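Local atomic coordinates of malate dehydrogenase (Entamoeba histolytica, PDB entry 3I0P), a protein that probably catalyses the NAD-dependent interconversion of malate and oxaloacetate, and is seen here with NAD bound. Residues A[185-190]-A[204-209]; A[153-158]-A[238-243]; A[77-82]-A[105-110]; A[257-260]-A[265-268]. All coordinates share one frame; numbering follows the deposited sequence.

Overall arrangement
Contacts 1 and 2 lie close together, with centres about 13 Å apart and nearest atoms about 4 Å apart, and each touches an NAD. Contact 1 borders one cofactor through Pro188, whereas contact 2 holds the adenine amino group of the other through Glu240. Both NAD molecules are bound by residues of both subunits, and Trp206 of contact 1 bonds to Val241 O of the second subunit, a residue position that belongs to contact 2. Contact 4, with Ser259 about 13 Å from a bound NAD, is centred about 21 Å from contacts 1 and 2. Contact 3 is centred far from contacts 1 and 2, about 37 and 38 Å, but about 22 Å from contact 4.

Contact 1 of 4, residues A[185-190]-A[204-209]; sequences SISPTG and KSWASM. With NAD (nicotinamide-adenine-dinucleotide), chain B.
Water 1 lies between Ser187 and Trp206: it accepts a hydrogen bond from Ser187 N at 2.7 Å and is also 3.1 Å from Trp206 O, within bonding distance. The direct side-chain contacts are mostly apolar. Ser187 CB sits over one face of the Trp206 indole, 4.2 Å from the centroid of the five-membered ring and 27° off its normal, which meets the geometry of a CH-pi contact. The methyl Ile186 CG2 comes obliquely to the same ring and lies 3.6 Å from Trp206 CD1. It can do so because CG2 is anti to the backbone N, while the CG1 branch, beside the N, carries CD1 toward the backbone of Ser205. The indole nitrogen Trp206 NE1 finds its acceptor in Val241 O of the second subunit, and Arg191 adds a cation-pi contact, so besides Ser187 and Ile186 the ring has a polar anchor and a charged neighbour. Chain 185-190 links the edge strand 178-182 of the central mixed sheet to helix 189-197. It runs along the subunit boundary, where Lys246 NZ of the second subunit bonds to Ser185 O, Ile186 O and the NAD. Two serine hydroxyls brace the link: Ser185 OG donates to Ser187 O at 2.6 Å, from 52° out of the carbonyl plane, and Ser187 OG donates to Pro188 O at 2.8 Å. Pro188 then meets the NAD of chain B, its CD 3.2 Å from the phosphate oxygen O2N and its CB 3.9 Å from C5N of the nicotinamide ring.

Contact 2 of 4, residues A[153-158]-A[238-243]; sequences ATFGDE and SDEVSG. With NAD (nicotinamide-adenine-dinucleotide), chain C.
Glu240 and Phe155 meet where a type II beta turn, Ala153 to Gly156, approaches the loop leading to Gly243, the N-cap of helix 244-259. The turn is closed by Gly156 N donating to Ala153 O at 3.1 Å, and Phe155 occupies its third position with a positive phi of 79°. The whole contact buries 154 Å²; its tight part is Phe155 against Glu240. Phe155 CZ approaches Glu240 OE2 to 3.3 Å, with the side chains crossing at about a right angle and the ring and carboxylate planes 49° apart. Thr154 CG2 lies over the centre of the Phe155 ring, 3.9 Å above its plane, and also touches the carbonyl Ser238 O at 4.1 Å. Thr154 OG1, directed elsewhere, bonds to Ser244 OG. His320 of the second subunit stacks with Phe155, so this part of the contact belongs to the dimer interface. Asp239 marks the looser, solvent-exposed part, its CB pointing away from the turn. Glu240, extended beyond CG, brings its carboxylate to the adenine, where OE2 has two partners that probably stabilise its charge. One is the salt bridge to Lys329 NZ of the second subunit; the other is the adenine amino group of the NAD of chain C, whose N6A donates to Glu240 OE2 at 2.8 Å with an angle of 164° at the hydrogen.

Contact 3 of 4, residues A[77-82]-A[105-110]; sequences IRETST and IEKAKK
Lys107 of helix 93-111 reaches Glu79 and the turn that joins antiparallel strands 75-79 and 83-87 into a hairpin. The helix is the connection of a beta-alpha-beta crossover between the parallel neighbours 83-87 and 113-121. The lysine and glutamate side chains cross obliquely. Glu79 holds CG anti to its backbone N (chi1 -178°) and continues extended, which carries the carboxylate out toward the helix. Lys107 is extended until chi4, where a bend of -60° turns NZ between two oxygens. NZ forms a salt bridge with Glu79 OE2 at 3.0 Å, met on the anti side of the carboxylate and slightly out of its plane. The second bond, from Lys107 NZ to Thr80 O at 3.2 Å, comes almost straight at the carbonyl, with a C=O...NZ angle of 168°. The aliphatic part of Lys107 lies alongside the turn. The turn also meets the second subunit, since Thr82 OG1 bonds to Tyr111 O of that chain. Midway along the lysine, Lys107 CD rests 3.6 Å from both Ser81 O and the carbonyl carbon Thr82 C.

Contact 4 of 4, residues A[257-260]-A[265-268]; sequences MSSC and NFLN
Ser259 and Phe266 bring their CA atoms to 5.9 Å where the chain leaves helix 244-259 and folds back through segment 265-268. The side chains of both residues point across this gap, yet they meet only lightly, with 95 Å² buried in all. Ser259 OG is 3.5 Å from Phe266 CB and approaches the aromatic ring obliquely. Against the carbon Phe266 CB the contact is one of van der Waals type. Ser259 CB lies 3.9 Å from Phe266 CB and 3.8 Å from the carbonyl Asn265 O. The serine hydroxyl takes its first torsion at 56°, between the backbone N and the carbonyl carbon, and there bonds to Glu255 O, one turn back in its own helix. In fold terms this is a helix-loop-helix connection, from helix 244-259 through a short loop to helix 269-277, beside strand 282-290 of the central sheet. Glu255 has a bond to each segment, since its carboxylate oxygen OE1 pairs with Leu267 N while its backbone carbonyl pairs with the serine. Asn303 of the second subunit packs against both Cys260 and Phe266, which places this end of the helix and the loop after it at the subunit interface.

Contact 1 of 4, residues A[185-190]-A[204-209]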
# COMPACT_ATOMS: atom_id res chain seq x y z
N SER A 185 8.21 0.03 -7.11
CA SER A 185 9.53 -0.56 -7.31
C SER A 185 10.51 0.09 -6.32
O SER A 185 10.28 1.22 -5.86
CB SER A 185 10.00 -0.33 -8.75
OG SER A 185 10.05 1.05 -9.05
N ILE A 186 11.59 -0.61 -5.98
CA ILE A 186 12.59 -0.05 -5.06
C ILE A 186 13.05 1.33 -5.55
O ILE A 186 13.05 2.29 -4.79
CB ILE A 186 13.82 -1.00 -4.85
CG1 ILE A 186 13.37 -2.36 -4.30
CG2 ILE A 186 14.85 -0.33 -3.92
CD1 ILE A 186 14.48 -3.39 -4.10
N SER A 187 13.41 1.40 -6.83
CA SER A 187 13.83 2.64 -7.47
C SER A 187 12.94 3.00 -8.66
O SER A 187 12.42 2.11 -9.34
CB SER A 187 15.29 2.53 -7.92
OG SER A 187 15.68 3.61 -8.75
N PRO A 188 12.74 4.32 -8.89
CA PRO A 188 12.19 4.83 -10.16
C PRO A 188 13.29 4.98 -11.24
O PRO A 188 14.48 4.93 -10.93
CB PRO A 188 11.61 6.19 -9.77
CG PRO A 188 12.40 6.61 -8.59
CD PRO A 188 12.74 5.36 -7.85
N THR A 189 12.88 5.16 -12.50
CA THR A 189 13.84 5.32 -13.60
C THR A 189 14.62 6.64 -13.46
O THR A 189 15.80 6.70 -13.79
CB THR A 189 13.15 5.31 -14.97
OG1 THR A 189 12.28 6.44 -15.07
CG2 THR A 189 12.35 4.04 -15.17
N GLY A 190 13.95 7.68 -12.97
CA GLY A 190 14.55 9.00 -12.78
C GLY A 190 15.78 9.03 -11.89
O GLY A 190 16.68 9.84 -12.09
N LYS A 204 22.76 -2.78 -6.17
CA LYS A 204 22.61 -4.04 -6.86
C LYS A 204 21.22 -4.58 -6.88
O LYS A 204 20.88 -5.37 -7.71
CB LYS A 204 23.48 -5.07 -6.18
N SER A 205 20.41 -4.13 -5.93
CA SER A 205 19.05 -4.60 -5.79
C SER A 205 18.07 -3.90 -6.71
O SER A 205 17.03 -4.42 -6.96
CB SER A 205 18.57 -4.49 -4.34
OG SER A 205 18.74 -3.19 -3.84
N TRP A 206 18.41 -2.73 -7.22
CA TRP A 206 17.47 -1.96 -7.99
C TRP A 206 17.07 -2.54 -9.34
O TRP A 206 15.94 -2.49 -9.73
CB TRP A 206 17.97 -0.54 -8.16
CG TRP A 206 18.24 0.12 -6.91
CD1 TRP A 206 17.96 -0.34 -5.70
CD2 TRP A 206 18.84 1.38 -6.73
NE1 TRP A 206 18.34 0.54 -4.76
CE2 TRP A 206 18.89 1.62 -5.37
CE3 TRP A 206 19.33 2.34 -7.59
CZ2 TRP A 206 19.42 2.75 -4.86
CZ3 TRP A 206 19.83 3.46 -7.08
CH2 TRP A 206 19.89 3.66 -5.74
N ALA A 207 18.00 -3.10 -10.06
CA ALA A 207 17.73 -3.53 -11.43
C ALA A 207 18.58 -4.72 -11.87
O ALA A 207 19.53 -5.11 -11.19
CB ALA A 207 17.93 -2.36 -12.38
N SER A 208 18.21 -5.30 -13.01
CA SER A 208 18.90 -6.46 -13.56
C SER A 208 18.85 -6.46 -15.08
O SER A 208 17.91 -5.92 -15.68
CB SER A 208 18.30 -7.76 -13.01
OG SER A 208 18.67 -7.96 -11.65
N MET A 209 19.88 -7.03 -15.70
CA MET A 209 19.87 -7.26 -17.14
C MET A 209 19.00 -8.48 -17.38
O MET A 209 18.78 -9.26 -16.46
CB MET A 209 21.29 -7.49 -17.68
CG MET A 209 22.19 -6.23 -17.79
SD MET A 209 21.71 -5.00 -19.04
CE MET A 209 21.59 -5.99 -20.54
PA NAD B . 11.97 7.42 -2.20
O1A NAD B . 12.78 8.69 -2.34
O2A NAD B . 12.70 6.12 -2.16
O5B NAD B . 11.10 7.59 -0.86
C5B NAD B . 10.33 8.79 -0.65
C4B NAD B . 9.31 8.63 0.49
O4B NAD B . 9.84 7.88 1.58
C3B NAD B . 8.91 9.97 1.08
O3B NAD B . 7.55 9.86 1.55
C2B NAD B . 9.85 10.14 2.25
O2B NAD B . 9.29 10.98 3.26
C1B NAD B . 9.98 8.71 2.74
N9A NAD B . 11.27 8.40 3.43
C8A NAD B . 12.50 8.44 2.91
N7A NAD B . 13.38 8.05 3.86
C5A NAD B . 12.69 7.76 4.98
C6A NAD B . 13.03 7.31 6.26
N6A NAD B . 14.33 7.09 6.60
N1A NAD B . 12.06 7.12 7.19
C2A NAD B . 10.78 7.34 6.89
N3A NAD B . 10.42 7.76 5.67
C4A NAD B . 11.35 7.98 4.70
O3 NAD B . 10.79 7.36 -3.31
PN NAD B . 10.92 7.14 -4.92
O1N NAD B . 10.27 5.82 -5.25
O2N NAD B . 12.33 7.44 -5.39
O5D NAD B . 9.98 8.29 -5.53
C5D NAD B . 10.45 9.64 -5.65
C4D NAD B . 9.43 10.50 -6.40
O4D NAD B . 9.27 10.02 -7.74
C3D NAD B . 8.06 10.45 -5.75
O3D NAD B . 7.65 11.79 -5.48
C2D NAD B . 7.15 9.75 -6.77
O2D NAD B . 5.80 10.24 -6.85
C1D NAD B . 7.87 10.03 -8.06
N1N NAD B . 7.53 9.07 -9.11
C2N NAD B . 6.66 9.46 -10.07
C3N NAD B . 6.30 8.57 -11.09
C7N NAD B . 5.32 8.98 -12.16
O7N NAD B . 5.04 8.17 -13.04
N7N NAD B . 4.80 10.20 -12.13
C4N NAD B . 6.85 7.29 -11.10
C5N NAD B . 7.75 6.91 -10.09
C6N NAD B . 8.07 7.84 -9.10
O HOH W 1 13.74 -0.87 -8.32

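Contact 2 of 4, residues A[153-158]-A[238-243]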
# COMPACT_ATOMS: atom_id res chain seq x y z
N ALA A 153 7.65 -8.40 -13.01
CA ALA A 153 6.89 -9.20 -12.05
C ALA A 153 7.82 -10.13 -11.26
O ALA A 153 8.99 -10.28 -11.62
CB ALA A 153 5.85 -10.02 -12.78
N THR A 154 7.30 -10.73 -10.19
CA THR A 154 8.08 -11.72 -9.43
C THR A 154 8.21 -12.98 -10.29
O THR A 154 7.20 -13.53 -10.76
CB THR A 154 7.43 -12.05 -8.07
OG1 THR A 154 7.28 -10.84 -7.31
CG2 THR A 154 8.30 -13.01 -7.28
N PHE A 155 9.46 -13.42 -10.48
CA PHE A 155 9.85 -14.53 -11.37
C PHE A 155 9.89 -14.12 -12.84
O PHE A 155 9.98 -14.98 -13.73
CB PHE A 155 8.97 -15.79 -11.18
CG PHE A 155 8.88 -16.27 -9.75
CD1 PHE A 155 9.98 -16.22 -8.90
CD2 PHE A 155 7.68 -16.81 -9.27
CE1 PHE A 155 9.89 -16.67 -7.57
CE2 PHE A 155 7.57 -17.27 -7.95
CZ PHE A 155 8.68 -17.19 -7.10
N GLY A 156 9.84 -12.81 -13.10
CA GLY A 156 9.80 -12.27 -14.47
C GLY A 156 11.16 -11.84 -14.95
O GLY A 156 12.04 -11.53 -14.15
N ASP A 157 11.34 -11.82 -16.27
CA ASP A 157 12.64 -11.53 -16.90
C ASP A 157 12.49 -10.45 -17.97
O ASP A 157 13.25 -10.38 -18.94
CB ASP A 157 13.22 -12.83 -17.50
CG ASP A 157 14.75 -12.79 -17.64
OD1 ASP A 157 15.42 -12.13 -16.83
OD2 ASP A 157 15.28 -13.45 -18.57
N GLU A 158 11.51 -9.57 -17.75
CA GLU A 158 11.02 -8.65 -18.77
C GLU A 158 10.28 -7.49 -18.09
O GLU A 158 9.48 -7.72 -17.19
CB GLU A 158 10.07 -9.41 -19.69
CG GLU A 158 9.74 -8.73 -21.02
CD GLU A 158 8.54 -9.36 -21.73
OE1 GLU A 158 8.12 -10.49 -21.38
OE2 GLU A 158 8.01 -8.71 -22.67
N SER A 238 13.78 -9.50 -5.91
CA SER A 238 13.40 -10.52 -6.89
C SER A 238 13.02 -11.84 -6.25
O SER A 238 12.35 -12.65 -6.88
CB SER A 238 14.50 -10.72 -7.94
OG SER A 238 15.79 -10.64 -7.36
N ASP A 239 13.45 -12.05 -5.01
CA ASP A 239 13.11 -13.26 -4.26
C ASP A 239 11.95 -13.03 -3.30
O ASP A 239 11.90 -11.99 -2.61
CB ASP A 239 14.32 -13.79 -3.46
CG ASP A 239 15.60 -13.87 -4.28
OD1 ASP A 239 15.59 -14.41 -5.41
OD2 ASP A 239 16.63 -13.39 -3.77
N GLU A 240 11.05 -14.00 -3.24
CA GLU A 240 9.94 -14.01 -2.30
C GLU A 240 10.44 -13.91 -0.87
O GLU A 240 9.76 -13.37 0.02
CB GLU A 240 9.14 -15.30 -2.44
CG GLU A 240 8.36 -15.42 -3.71
CD GLU A 240 7.60 -16.72 -3.80
OE1 GLU A 240 7.99 -17.69 -3.11
OE2 GLU A 240 6.61 -16.77 -4.55
N VAL A 241 11.66 -14.42 -0.66
CA VAL A 241 12.26 -14.47 0.65
C VAL A 241 12.46 -13.05 1.23
O VAL A 241 12.32 -12.84 2.43
CB VAL A 241 13.56 -15.36 0.66
CG1 VAL A 241 14.79 -14.62 0.14
CG2 VAL A 241 13.81 -15.91 2.05
N SER A 242 12.76 -12.09 0.36
CA SER A 242 12.97 -10.71 0.80
C SER A 242 11.69 -9.88 0.70
O SER A 242 11.66 -8.73 1.14
CB SER A 242 14.12 -10.07 0.02
OG SER A 242 13.92 -10.22 -1.37
N GLY A 243 10.63 -10.47 0.13
CA GLY A 243 9.32 -9.83 0.04
C GLY A 243 8.90 -9.34 -1.34
O GLY A 243 7.93 -8.57 -1.45
PA NAD C . 3.00 -13.73 2.39
O1A NAD C . 2.65 -15.20 2.54
O2A NAD C . 4.44 -13.35 2.38
O5B NAD C . 2.30 -13.24 1.03
C5B NAD C . 0.91 -13.52 0.79
C4B NAD C . 0.33 -12.70 -0.36
O4B NAD C . 1.26 -12.56 -1.44
C3B NAD C . -0.89 -13.34 -0.98
O3B NAD C . -1.75 -12.30 -1.48
C2B NAD C . -0.33 -14.15 -2.13
O2B NAD C . -1.30 -14.35 -3.16
C1B NAD C . 0.79 -13.25 -2.61
N9A NAD C . 1.93 -13.96 -3.27
C8A NAD C . 2.75 -14.87 -2.72
N7A NAD C . 3.66 -15.24 -3.64
C5A NAD C . 3.41 -14.54 -4.78
C6A NAD C . 4.00 -14.49 -6.05
N6A NAD C . 5.07 -15.26 -6.36
N1A NAD C . 3.48 -13.67 -6.99
C2A NAD C . 2.42 -12.90 -6.72
N3A NAD C . 1.84 -12.92 -5.51
C4A NAD C . 2.32 -13.74 -4.53
O3 NAD C . 2.20 -12.83 3.48
PN NAD C . 2.40 -12.76 5.09
O1N NAD C . 2.89 -11.37 5.42
O2N NAD C . 3.16 -13.97 5.58
O5D NAD C . 0.91 -12.89 5.67
C5D NAD C . 0.28 -14.16 5.79
C4D NAD C . -1.06 -14.02 6.50
O4D NAD C . -0.87 -13.56 7.84
C3D NAD C . -1.98 -13.01 5.83
O3D NAD C . -3.22 -13.66 5.53
C2D NAD C . -2.13 -11.86 6.83
O2D NAD C . -3.43 -11.24 6.88
C1D NAD C . -1.86 -12.57 8.14
N1N NAD C . -1.43 -11.64 9.19
C2N NAD C . -2.34 -11.27 10.12
C3N NAD C . -1.98 -10.39 11.14
C7N NAD C . -2.97 -9.97 12.19
O7N NAD C . -2.61 -9.19 13.07
N7N NAD C . -4.21 -10.44 12.14
C4N NAD C . -0.67 -9.89 11.18
C5N NAD C . 0.24 -10.28 10.20
C6N NAD C . -0.17 -11.17 9.20

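Contact 3 of 4, residues A[77-82]-A[105-110]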
# COMPACT_ATOMS: atom_id res chain seq x y z
N ILE A 77 -16.98 11.79 -17.62
CA ILE A 77 -17.61 10.68 -18.34
C ILE A 77 -18.78 10.09 -17.54
O ILE A 77 -19.87 9.87 -18.10
CB ILE A 77 -16.58 9.57 -18.71
CG1 ILE A 77 -15.47 10.11 -19.63
CG2 ILE A 77 -17.28 8.37 -19.35
CD1 ILE A 77 -15.93 10.91 -20.85
N ARG A 78 -18.57 9.83 -16.25
CA ARG A 78 -19.58 9.22 -15.39
C ARG A 78 -19.38 9.72 -13.96
O ARG A 78 -18.31 9.56 -13.39
CB ARG A 78 -19.46 7.69 -15.43
CG ARG A 78 -20.79 6.97 -15.18
CD ARG A 78 -20.64 5.49 -14.84
NE ARG A 78 -20.42 4.63 -16.00
CZ ARG A 78 -20.72 3.32 -16.03
NH1 ARG A 78 -20.48 2.61 -17.13
NH2 ARG A 78 -21.26 2.72 -14.97
N GLU A 79 -20.42 10.33 -13.40
CA GLU A 79 -20.33 10.91 -12.06
C GLU A 79 -21.45 10.42 -11.13
O GLU A 79 -22.62 10.44 -11.50
CB GLU A 79 -20.33 12.44 -12.14
CG GLU A 79 -20.19 13.18 -10.81
CD GLU A 79 -20.16 14.70 -10.96
OE1 GLU A 79 -20.79 15.24 -11.91
OE2 GLU A 79 -19.51 15.36 -10.12
N THR A 80 -21.08 9.98 -9.92
CA THR A 80 -22.06 9.71 -8.87
C THR A 80 -21.77 10.63 -7.69
O THR A 80 -20.93 11.53 -7.79
CB THR A 80 -22.06 8.23 -8.40
OG1 THR A 80 -21.07 8.03 -7.40
CG2 THR A 80 -21.82 7.26 -9.56
N SER A 81 -22.47 10.40 -6.57
CA SER A 81 -22.28 11.19 -5.34
C SER A 81 -20.83 11.27 -4.88
O SER A 81 -20.34 12.36 -4.54
CB SER A 81 -23.12 10.61 -4.20
OG SER A 81 -24.47 10.99 -4.31
N THR A 82 -20.16 10.12 -4.87
CA THR A 82 -18.85 9.98 -4.25
C THR A 82 -17.76 9.64 -5.26
O THR A 82 -16.59 9.54 -4.90
CB THR A 82 -18.85 8.87 -3.18
OG1 THR A 82 -19.30 7.64 -3.78
CG2 THR A 82 -19.75 9.22 -2.01
N ILE A 105 -11.94 15.57 -3.09
CA ILE A 105 -12.02 16.26 -1.79
C ILE A 105 -13.41 16.85 -1.58
O ILE A 105 -14.02 16.68 -0.52
CB ILE A 105 -10.96 17.39 -1.68
CG1 ILE A 105 -9.55 16.79 -1.55
CG2 ILE A 105 -11.25 18.30 -0.49
CD1 ILE A 105 -8.44 17.78 -1.88
N GLU A 106 -13.90 17.54 -2.60
CA GLU A 106 -15.19 18.20 -2.59
C GLU A 106 -16.29 17.20 -2.25
O GLU A 106 -17.13 17.45 -1.38
CB GLU A 106 -15.41 18.82 -3.97
CG GLU A 106 -16.46 19.92 -4.05
CD GLU A 106 -16.87 20.22 -5.50
OE1 GLU A 106 -16.38 19.53 -6.43
OE2 GLU A 106 -17.68 21.16 -5.70
N LYS A 107 -16.27 16.05 -2.93
CA LYS A 107 -17.18 14.93 -2.66
C LYS A 107 -17.00 14.32 -1.27
O LYS A 107 -17.96 13.83 -0.68
CB LYS A 107 -17.00 13.83 -3.71
CG LYS A 107 -17.20 14.28 -5.13
CD LYS A 107 -17.18 13.10 -6.08
CE LYS A 107 -17.61 13.53 -7.47
NZ LYS A 107 -19.00 14.09 -7.47
N ALA A 108 -15.77 14.32 -0.75
CA ALA A 108 -15.55 13.76 0.58
C ALA A 108 -16.16 14.67 1.63
O ALA A 108 -16.78 14.19 2.57
CB ALA A 108 -14.06 13.53 0.85
N LYS A 109 -16.01 15.98 1.43
CA LYS A 109 -16.57 16.99 2.33
C LYS A 109 -18.09 16.93 2.40
O LYS A 109 -18.68 17.18 3.45
CB LYS A 109 -16.12 18.38 1.90
CG LYS A 109 -14.63 18.65 2.10
CD LYS A 109 -14.27 18.72 3.56
CE LYS A 109 -13.06 19.60 3.76
NZ LYS A 109 -12.61 19.55 5.17
N LYS A 110 -18.72 16.60 1.28
CA LYS A 110 -20.17 16.52 1.24
C LYS A 110 -20.73 15.17 1.72
O LYS A 110 -21.79 15.15 2.34
CB LYS A 110 -20.68 16.85 -0.17
CG LYS A 110 -22.14 17.29 -0.20
CD LYS A 110 -22.61 17.53 -1.63
CE LYS A 110 -24.14 17.50 -1.73
NZ LYS A 110 -24.61 17.98 -3.06

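Contact 4 of 4, residues A[257-260]-A[265-268]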
# COMPACT_ATOMS: atom_id res chain seq x y z
N MET A 257 -6.09 0.17 -10.11
CA MET A 257 -6.75 1.40 -9.66
C MET A 257 -6.62 2.52 -10.70
O MET A 257 -7.53 3.33 -10.85
CB MET A 257 -6.17 1.88 -8.32
CG MET A 257 -6.34 0.91 -7.16
SD MET A 257 -8.04 0.81 -6.60
CE MET A 257 -8.11 2.16 -5.42
N SER A 258 -5.48 2.56 -11.39
CA SER A 258 -5.20 3.63 -12.35
C SER A 258 -5.85 3.40 -13.69
O SER A 258 -6.31 4.36 -14.31
CB SER A 258 -3.69 3.84 -12.51
OG SER A 258 -3.11 4.15 -11.25
N SER A 259 -5.94 2.13 -14.14
CA SER A 259 -6.48 1.82 -15.48
C SER A 259 -7.88 1.18 -15.56
O SER A 259 -8.65 1.48 -16.47
CB SER A 259 -5.48 0.98 -16.27
OG SER A 259 -5.14 -0.21 -15.58
N CYS A 260 -8.21 0.30 -14.62
CA CYS A 260 -9.40 -0.54 -14.77
C CYS A 260 -10.70 0.18 -14.53
O CYS A 260 -11.73 -0.20 -15.10
CB CYS A 260 -9.30 -1.78 -13.89
SG CYS A 260 -8.09 -2.94 -14.53
N ASN A 265 -4.98 2.95 -20.81
CA ASN A 265 -3.92 2.02 -21.20
C ASN A 265 -3.26 1.42 -19.96
O ASN A 265 -3.05 2.11 -18.95
CB ASN A 265 -2.87 2.73 -22.05
CG ASN A 265 -3.44 3.31 -23.33
OD1 ASN A 265 -4.33 2.72 -23.96
ND2 ASN A 265 -2.94 4.46 -23.73
N PHE A 266 -2.94 0.14 -20.04
CA PHE A 266 -2.28 -0.56 -18.94
C PHE A 266 -1.06 -1.33 -19.43
O PHE A 266 -1.02 -1.76 -20.59
CB PHE A 266 -3.26 -1.50 -18.21
CG PHE A 266 -3.98 -2.45 -19.12
CD1 PHE A 266 -5.21 -2.10 -19.68
CD2 PHE A 266 -3.43 -3.69 -19.43
CE1 PHE A 266 -5.88 -2.99 -20.54
CE2 PHE A 266 -4.09 -4.57 -20.29
CZ PHE A 266 -5.32 -4.22 -20.84
N LEU A 267 -0.07 -1.47 -18.55
CA LEU A 267 1.13 -2.26 -18.83
C LEU A 267 1.79 -1.90 -20.17
O LEU A 267 1.92 -0.72 -20.49
CB LEU A 267 0.80 -3.77 -18.75
CG LEU A 267 0.07 -4.28 -17.50
CD1 LEU A 267 -0.56 -5.64 -17.74
CD2 LEU A 267 0.96 -4.32 -16.27
N ASN A 268 2.19 -2.91 -20.94
CA ASN A 268 2.80 -2.75 -22.26
C ASN A 268 2.04 -1.85 -23.25
O ASN A 268 2.64 -1.30 -24.17
CB ASN A 268 3.09 -4.12 -22.90
CG ASN A 268 1.81 -4.92 -23.20
OD1 ASN A 268 0.95 -5.10 -22.33
ND2 ASN A 268 1.68 -5.39 -24.44